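Local coordinates for pesticidal crystal protein Cry4Aa (Bacillus thuringiensis, PDB 2C9K) that promotes colloid-osmotic lysis of midgut epithelial cells of insects, including mosquito larvae, after binding to their surface, at residues A[494-506]-A[594-606]. Numbering follows the deposited sequence.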
loop_
_atom_site.group_PDB
_atom_site.type_symbol
_atom_site.label_atom_id
_atom_site.label_comp_id
_atom_site.label_asym_id
_atom_site.label_seq_id
_atom_site.Cartn_x
_atom_site.Cartn_y
_atom_site.Cartn_z
ATOM N N HIS A 494 7.511 5.064 -2.860
ATOM C CA HIS A 494 8.098 3.744 -2.681
ATOM C C HIS A 494 8.269 3.260 -1.240
ATOM O O HIS A 494 8.862 2.207 -1.007
ATOM C CB HIS A 494 9.445 3.709 -3.406
ATOM C CG HIS A 494 10.359 4.835 -3.032
ATOM N ND1 HIS A 494 11.194 4.784 -1.937
ATOM C CD2 HIS A 494 10.543 6.053 -3.590
ATOM C CE1 HIS A 494 11.854 5.923 -1.838
ATOM N NE2 HIS A 494 11.479 6.711 -2.829
ATOM N N THR A 495 7.754 4.007 -0.269
ATOM C CA THR A 495 7.890 3.587 1.119
ATOM C C THR A 495 6.653 2.844 1.618
ATOM O O THR A 495 6.635 2.329 2.736
ATOM C CB THR A 495 8.160 4.786 2.047
ATOM O OG1 THR A 495 7.115 5.753 1.895
ATOM C CG2 THR A 495 9.504 5.421 1.718
ATOM N N GLY A 496 5.621 2.785 0.786
ATOM C CA GLY A 496 4.412 2.090 1.180
ATOM C C GLY A 496 3.432 2.942 1.961
ATOM O O GLY A 496 2.345 2.475 2.313
ATOM N N GLY A 497 3.809 4.188 2.231
ATOM C CA GLY A 497 2.939 5.080 2.975
ATOM C C GLY A 497 3.618 6.391 3.298
ATOM O O GLY A 497 4.716 6.650 2.819
ATOM N N ASP A 498 2.986 7.212 4.127
ATOM C CA ASP A 498 3.546 8.511 4.485
ATOM C C ASP A 498 4.682 8.472 5.504
ATOM O O ASP A 498 4.972 7.421 6.093
ATOM C CB ASP A 498 2.429 9.419 4.990
ATOM C CG ASP A 498 1.286 9.523 4.000
ATOM O OD1 ASP A 498 1.566 9.583 2.784
ATOM O OD2 ASP A 498 0.113 9.549 4.431
ATOM N N LEU A 499 5.312 9.630 5.709
ATOM C CA LEU A 499 6.431 9.766 6.637
ATOM C C LEU A 499 6.213 10.903 7.636
ATOM O O LEU A 499 5.393 11.793 7.414
ATOM C CB LEU A 499 7.719 10.065 5.871
ATOM C CG LEU A 499 7.990 9.404 4.524
ATOM C CD1 LEU A 499 9.098 10.168 3.818
ATOM C CD2 LEU A 499 8.367 7.947 4.716
ATOM N N ILE A 500 6.972 10.875 8.728
ATOM C CA ILE A 500 6.895 11.909 9.758
ATOM C C ILE A 500 7.982 12.951 9.539
ATOM O O ILE A 500 9.148 12.601 9.333
ATOM C CB ILE A 500 7.110 11.334 11.194
ATOM C CG1 ILE A 500 5.889 10.535 11.650
ATOM C CG2 ILE A 500 7.379 12.469 12.177
ATOM C CD1 ILE A 500 6.016 10.028 13.080
ATOM N N ASP A 501 7.587 14.223 9.583
ATOM C CA ASP A 501 8.510 15.350 9.441
ATOM C C ASP A 501 8.873 15.670 10.892
ATOM O O ASP A 501 8.290 16.551 11.517
ATOM C CB ASP A 501 7.802 16.548 8.794
ATOM C CG ASP A 501 8.777 17.574 8.215
ATOM O OD1 ASP A 501 9.807 17.865 8.874
ATOM O OD2 ASP A 501 8.504 18.100 7.107
ATOM N N PHE A 502 9.831 14.918 11.418
ATOM C CA PHE A 502 10.279 15.029 12.801
ATOM C C PHE A 502 10.890 16.376 13.184
ATOM O O PHE A 502 12.048 16.653 12.870
ATOM C CB PHE A 502 11.274 13.898 13.072
ATOM C CG PHE A 502 11.545 13.643 14.526
ATOM C CD1 PHE A 502 10.564 13.866 15.487
ATOM C CD2 PHE A 502 12.773 13.120 14.932
ATOM C CE1 PHE A 502 10.803 13.570 16.834
ATOM C CE2 PHE A 502 13.020 12.820 16.277
ATOM C CZ PHE A 502 12.031 13.046 17.227
ATOM N N LYS A 503 10.110 17.208 13.870
ATOM C CA LYS A 503 10.587 18.520 14.315
ATOM C C LYS A 503 10.845 18.558 15.836
ATOM O O LYS A 503 11.866 19.084 16.293
ATOM C CB LYS A 503 9.568 19.605 13.934
ATOM C CG LYS A 503 9.985 20.507 12.776
ATOM C CD LYS A 503 10.269 19.710 11.515
ATOM C CE LYS A 503 10.731 20.599 10.360
ATOM N NZ LYS A 503 9.644 21.432 9.770
ATOM N N ASP A 504 9.923 17.996 16.612
ATOM C CA ASP A 504 10.049 17.983 18.062
ATOM C C ASP A 504 10.042 16.583 18.671
ATOM O O ASP A 504 11.088 16.020 19.007
ATOM C CB ASP A 504 8.918 18.806 18.691
ATOM C CG ASP A 504 7.582 18.619 17.977
ATOM O OD1 ASP A 504 7.339 17.522 17.431
ATOM O OD2 ASP A 504 6.766 19.567 17.973
ATOM N N HIS A 505 8.848 16.026 18.814
ATOM C CA HIS A 505 8.687 14.709 19.397
ATOM C C HIS A 505 7.513 13.970 18.761
ATOM O O HIS A 505 6.703 14.568 18.057
ATOM C CB HIS A 505 8.416 14.861 20.883
ATOM C CG HIS A 505 7.208 15.696 21.180
ATOM N ND1 HIS A 505 7.186 17.062 20.998
ATOM C CD2 HIS A 505 5.972 15.357 21.615
ATOM C CE1 HIS A 505 5.989 17.527 21.309
ATOM N NE2 HIS A 505 5.234 16.513 21.686
ATOM N N PHE A 506 7.442 12.665 19.011
ATOM C CA PHE A 506 6.349 11.822 18.530
ATOM C C PHE A 506 6.508 10.486 19.227
ATOM O O PHE A 506 7.630 10.057 19.472
ATOM C CB PHE A 506 6.361 11.684 16.990
ATOM C CG PHE A 506 7.409 10.744 16.437
ATOM C CD1 PHE A 506 7.195 9.370 16.413
ATOM C CD2 PHE A 506 8.587 11.245 15.883
ATOM C CE1 PHE A 506 8.139 8.508 15.837
ATOM C CE2 PHE A 506 9.538 10.396 15.307
ATOM C CZ PHE A 506 9.313 9.029 15.284
ATOM N N VAL A 594 19.482 22.087 17.384
ATOM C CA VAL A 594 18.971 23.426 17.128
ATOM C C VAL A 594 18.721 23.679 15.647
ATOM O O VAL A 594 17.953 24.566 15.279
ATOM C CB VAL A 594 19.967 24.492 17.635
ATOM C CG1 VAL A 594 19.627 25.850 17.053
ATOM C CG2 VAL A 594 19.931 24.557 19.142
ATOM N N TYR A 595 19.367 22.885 14.805
ATOM C CA TYR A 595 19.270 23.033 13.355
ATOM C C TYR A 595 17.871 22.872 12.756
ATOM O O TYR A 595 17.616 21.957 11.970
ATOM C CB TYR A 595 20.257 22.059 12.710
ATOM C CG TYR A 595 21.613 22.119 13.381
ATOM C CD1 TYR A 595 22.107 21.034 14.102
ATOM C CD2 TYR A 595 22.371 23.294 13.355
ATOM C CE1 TYR A 595 23.321 21.120 14.788
ATOM C CE2 TYR A 595 23.579 23.390 14.033
ATOM C CZ TYR A 595 24.051 22.304 14.751
ATOM O OH TYR A 595 25.235 22.412 15.449
ATOM N N THR A 596 16.983 23.798 13.108
ATOM C CA THR A 596 15.598 23.782 12.644
ATOM C C THR A 596 15.442 23.649 11.138
ATOM O O THR A 596 14.448 23.101 10.671
ATOM C CB THR A 596 14.836 25.051 13.076
ATOM O OG1 THR A 596 15.364 26.189 12.383
ATOM C CG2 THR A 596 14.970 25.268 14.573
ATOM N N ASN A 597 16.406 24.152 10.374
ATOM C CA ASN A 597 16.315 24.054 8.924
ATOM C C ASN A 597 16.686 22.680 8.373
ATOM O O ASN A 597 16.420 22.386 7.204
ATOM C CB ASN A 597 17.164 25.135 8.254
ATOM C CG ASN A 597 16.510 26.505 8.320
ATOM O OD1 ASN A 597 15.277 26.618 8.308
ATOM N ND2 ASN A 597 17.328 27.557 8.372
ATOM N N THR A 598 17.292 21.835 9.203
ATOM C CA THR A 598 17.646 20.496 8.748
ATOM C C THR A 598 16.423 19.589 8.843
ATOM O O THR A 598 16.037 19.168 9.926
ATOM C CB THR A 598 18.788 19.895 9.582
ATOM O OG1 THR A 598 19.954 20.708 9.434
ATOM C CG2 THR A 598 19.117 18.491 9.108
ATOM N N THR A 599 15.814 19.314 7.693
ATOM C CA THR A 599 14.630 18.462 7.605
ATOM C C THR A 599 14.978 16.991 7.771
ATOM O O THR A 599 15.911 16.490 7.144
ATOM C CB THR A 599 13.920 18.612 6.238
ATOM O OG1 THR A 599 13.373 19.932 6.112
ATOM C CG2 THR A 599 12.809 17.588 6.102
ATOM N N VAL A 600 14.217 16.301 8.613
ATOM C CA VAL A 600 14.416 14.875 8.851
ATOM C C VAL A 600 13.091 14.161 8.602
ATOM O O VAL A 600 12.062 14.520 9.176
ATOM C CB VAL A 600 14.874 14.599 10.305
ATOM C CG1 VAL A 600 14.986 13.095 10.546
ATOM C CG2 VAL A 600 16.214 15.269 10.559
ATOM N N LEU A 601 13.110 13.164 7.726
ATOM C CA LEU A 601 11.897 12.419 7.433
ATOM C C LEU A 601 12.011 10.999 7.978
ATOM O O LEU A 601 12.840 10.212 7.528
ATOM C CB LEU A 601 11.639 12.403 5.927
ATOM C CG LEU A 601 11.438 13.785 5.295
ATOM C CD1 LEU A 601 11.218 13.636 3.802
ATOM C CD2 LEU A 601 10.250 14.489 5.934
ATOM N N ILE A 602 11.185 10.687 8.970
ATOM C CA ILE A 602 11.198 9.365 9.579
ATOM C C ILE A 602 10.280 8.406 8.844
ATOM O O ILE A 602 9.074 8.634 8.755
ATOM C CB ILE A 602 10.737 9.408 11.044
ATOM C CG1 ILE A 602 11.736 10.191 11.893
ATOM C CG2 ILE A 602 10.595 8.000 11.567
ATOM C CD1 ILE A 602 13.075 9.525 12.024
ATOM N N ASP A 603 10.856 7.317 8.347
ATOM C CA ASP A 603 10.099 6.310 7.617
ATOM C C ASP A 603 9.732 5.080 8.453
ATOM O O ASP A 603 8.568 4.898 8.823
ATOM C CB ASP A 603 10.892 5.894 6.378
ATOM C CG ASP A 603 10.255 4.747 5.635
ATOM O OD1 ASP A 603 9.006 4.726 5.532
ATOM O OD2 ASP A 603 11.010 3.878 5.146
ATOM N N LYS A 604 10.722 4.248 8.761
ATOM C CA LYS A 604 10.476 3.029 9.525
ATOM C C LYS A 604 11.306 2.919 10.809
ATOM O O LYS A 604 12.453 3.367 10.868
ATOM C CB LYS A 604 10.785 1.791 8.664
ATOM C CG LYS A 604 10.263 1.793 7.232
ATOM C CD LYS A 604 8.809 1.398 7.136
ATOM C CE LYS A 604 8.394 1.154 5.678
ATOM N NZ LYS A 604 8.532 2.349 4.773
ATOM N N ILE A 605 10.711 2.312 11.831
ATOM C CA ILE A 605 11.388 2.074 13.110
ATOM C C ILE A 605 11.607 0.572 13.074
ATOM O O ILE A 605 10.654 -0.193 12.933
ATOM C CB ILE A 605 10.493 2.393 14.320
ATOM C CG1 ILE A 605 9.899 3.797 14.199
ATOM C CG2 ILE A 605 11.298 2.251 15.585
ATOM C CD1 ILE A 605 10.915 4.911 14.122
ATOM N N GLU A 606 12.850 0.136 13.187
ATOM C CA GLU A 606 13.113 -1.291 13.110
ATOM C C GLU A 606 13.703 -1.907 14.362
ATOM O O GLU A 606 14.533 -1.299 15.047
ATOM C CB GLU A 606 14.006 -1.573 11.900
ATOM C CG GLU A 606 13.306 -1.252 10.596
ATOM C CD GLU A 606 14.146 -1.513 9.363
ATOM O OE1 GLU A 606 13.547 -1.661 8.272
ATOM O OE2 GLU A 606 15.389 -1.556 9.476
HETATM O O HOH W 1 5.790 6.273 8.650
HETATM O O HOH W 2 6.606 5.212 4.738
HETATM O O HOH W 3 10.770 19.924 6.568
#
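Ile-500 and Ile-602 form the one hydrogen-bonded pair between these segments, in a short antiparallel ladder in the C-terminal beta-sandwich domain of the three-domain toxin fragment, a compact example of how two strands distant in sequence join by few backbone bonds and are then secured by side chains on both faces. Ile-500 N gives a nearly straight bond to Ile-602 O (3.1 Å, 170° at the hydrogen), and Ile-602 N returns one to Ile-500 O at 2.8 Å. Beyond Asp-501, the centre of an inverse gamma turn, only a weak bond from Phe-502 N to Val-600 O continues the pairing.

Apolar contacts divide between the faces. On one, CG1 of Ile-602 lies 3.9 Å from Phe-502 CB, while its CG2, set anti to the backbone N, reaches Phe-506 CZ. The Phe-506 ring also carries Ile-500 CD1 over the centre of one face, so that it touches both isoleucines; Phe-589 of strand 584-591 touches Phe-502. On the other face, Leu-499 CD1 crosses Leu-601 at roughly a right angle, meeting Leu-601 CB at 4.0 Å.

Polar groups close both ends. Water 3 links Asp-501 OD2 to Thr-599 OG1; the carboxylate oxygen also forms a salt bridge with Lys-487, the hydroxyl a hydrogen bond with Tyr-560. At the other end, water 1 bridges Asp-498 O and Asp-603 O. Asp-603 holds Arg-524 through OD2, while its OD1 offers the syn lone pair to Lys-604 NZ in a salt bridge. Bends at chi2 (-81°) and chi4 bring Lys-604 NZ to 2.8 Å from Thr-495 O, on a lone pair in the carbonyl plane.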